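Local coordinates for cellulosomal scaffoldin adaptor protein B (PDB 3FNK) that carries, in its second type II cohesin module, a dockerin-binding beta barrel of the cellulosome, the enzyme assembly that degrades plant cell wall polysaccharides, at residues I12-D17 / V44-D49. Numbering follows the deposited sequence.
Sequences ITMGYD and VNIKYD
Ile12 meets Val44, and Met14 meets Ile46, across the interior of the cohesin beta barrel, a worked example of how strands from two facing sheets can meet through apolar side chains. Strand 11-16 belongs to one sheet and strand 39-47 to the other, and no hydrogen bond passes between the two segments; the CA atoms of Met14 and Ile46 stand 10.0 Å apart, a distance for side chains to bridge. Each strand sends alternate residues inward, so the contact consists of two pairs set two residues apart along each chain.

In the first pair, CD1 of Ile12 touches CG1 of Val44 at 3.8 Å, the two side chains lying at a slant to one another. The extended form of Ile12, with CG1 trans to the backbone N (chi1 -178°) and chi2 also close to trans, carries the terminal methyl to the far sheet. The second pair is met head-on: the CE methyl of Met14 lies 3.7 Å from CD1 of Ile46. That same CE is 4.1 Å from Ile46 CG2, so it faces both branches of the isoleucine. Met14 runs straight through chi2 and then turns about the CG-SD bond (chi3 -61°), which brings CE onto Ile46.

Around these four buried residues, Phe137 of strand 136-137 packs on Met14, Val44 and Ile46, while Ile12 also touches Ile33 and Met14 touches Ala29, both on strand 26-34. The intervening residues on each strand serve other neighbours: Thr13 OG1 hydrogen-bonds to Ile167 O, and the Asn45 amide bonds through OD1 to Asn97 ND2 and through ND2 to Glu138 O.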
# COMPACT_ATOMS: atom_id res chain seq x y z
N ILE A 12 5.35 1.84 -7.94
CA ILE A 12 4.42 1.79 -6.85
C ILE A 12 4.91 2.74 -5.78
O ILE A 12 6.11 2.80 -5.47
CB ILE A 12 4.22 0.33 -6.28
CG1 ILE A 12 3.18 0.33 -5.15
CG2 ILE A 12 5.55 -0.30 -5.88
CD1 ILE A 12 2.73 -1.11 -4.67
N THR A 13 3.99 3.50 -5.20
CA THR A 13 4.42 4.37 -4.15
C THR A 13 3.38 4.50 -3.03
O THR A 13 2.28 3.94 -3.12
CB THR A 13 4.83 5.77 -4.74
OG1 THR A 13 5.71 6.44 -3.83
CG2 THR A 13 3.62 6.60 -5.00
N MET A 14 3.76 5.23 -1.98
CA MET A 14 2.81 5.74 -0.97
C MET A 14 2.79 7.28 -0.97
O MET A 14 3.86 7.89 -0.87
CB MET A 14 3.24 5.23 0.41
CG MET A 14 2.17 5.36 1.49
SD MET A 14 2.83 4.77 3.05
CE MET A 14 3.19 3.05 2.63
N GLY A 15 1.61 7.89 -1.08
CA GLY A 15 1.45 9.35 -0.87
C GLY A 15 0.68 9.68 0.43
O GLY A 15 -0.20 8.90 0.84
N TYR A 16 1.03 10.80 1.07
CA TYR A 16 0.33 11.32 2.27
C TYR A 16 -0.59 12.45 1.94
O TYR A 16 -0.28 13.27 1.08
CB TYR A 16 1.30 11.84 3.31
CG TYR A 16 2.32 10.84 3.74
CD1 TYR A 16 1.94 9.55 4.10
CD2 TYR A 16 3.69 11.18 3.81
CE1 TYR A 16 2.88 8.62 4.49
CE2 TYR A 16 4.65 10.24 4.22
CZ TYR A 16 4.22 8.96 4.56
OH TYR A 16 5.12 7.99 4.97
N ASP A 17 -1.72 12.53 2.62
CA ASP A 17 -2.54 13.70 2.44
C ASP A 17 -1.93 14.91 3.16
O ASP A 17 -2.26 16.03 2.84
CB ASP A 17 -4.03 13.46 2.77
CG ASP A 17 -4.30 13.23 4.25
OD1 ASP A 17 -3.38 13.04 5.07
OD2 ASP A 17 -5.50 13.23 4.59
N VAL A 44 2.06 -5.94 -0.20
CA VAL A 44 3.09 -5.00 0.28
C VAL A 44 3.35 -5.12 1.76
O VAL A 44 2.43 -5.35 2.52
CB VAL A 44 2.73 -3.52 -0.01
CG1 VAL A 44 2.68 -3.28 -1.50
CG2 VAL A 44 1.41 -3.12 0.64
N ASN A 45 4.60 -4.92 2.15
CA ASN A 45 5.02 -5.00 3.54
C ASN A 45 5.51 -3.59 3.94
O ASN A 45 6.38 -3.00 3.27
CB ASN A 45 6.14 -6.03 3.66
CG ASN A 45 6.38 -6.46 5.08
OD1 ASN A 45 5.52 -7.09 5.72
ND2 ASN A 45 7.57 -6.14 5.60
N ILE A 46 4.90 -3.04 4.98
CA ILE A 46 5.08 -1.65 5.36
C ILE A 46 5.68 -1.61 6.77
O ILE A 46 5.24 -2.35 7.68
CB ILE A 46 3.73 -0.91 5.27
CG1 ILE A 46 3.26 -0.87 3.83
CG2 ILE A 46 3.82 0.51 5.82
CD1 ILE A 46 1.89 -0.30 3.66
N LYS A 47 6.71 -0.77 6.93
CA LYS A 47 7.39 -0.62 8.21
C LYS A 47 7.17 0.79 8.74
O LYS A 47 7.30 1.76 7.99
CB LYS A 47 8.88 -0.92 8.05
CG LYS A 47 9.66 -0.99 9.37
CD LYS A 47 9.53 -2.32 10.08
CE LYS A 47 9.99 -2.22 11.56
NZ LYS A 47 9.28 -1.12 12.30
N TYR A 48 6.78 0.89 10.00
CA TYR A 48 6.60 2.21 10.64
C TYR A 48 7.03 2.14 12.10
O TYR A 48 7.29 1.04 12.64
CB TYR A 48 5.16 2.68 10.53
CG TYR A 48 4.17 1.78 11.27
CD1 TYR A 48 3.60 2.18 12.51
CD2 TYR A 48 3.80 0.53 10.75
CE1 TYR A 48 2.70 1.34 13.20
CE2 TYR A 48 2.91 -0.31 11.43
CZ TYR A 48 2.35 0.10 12.65
OH TYR A 48 1.47 -0.74 13.30
N ASP A 49 7.13 3.32 12.73
CA ASP A 49 7.57 3.41 14.12
C ASP A 49 6.33 3.41 15.01
O ASP A 49 5.66 4.44 15.12
CB ASP A 49 8.41 4.67 14.38
CG ASP A 49 9.18 4.61 15.73
OD1 ASP A 49 8.80 3.84 16.66
OD2 ASP A 49 10.17 5.36 15.84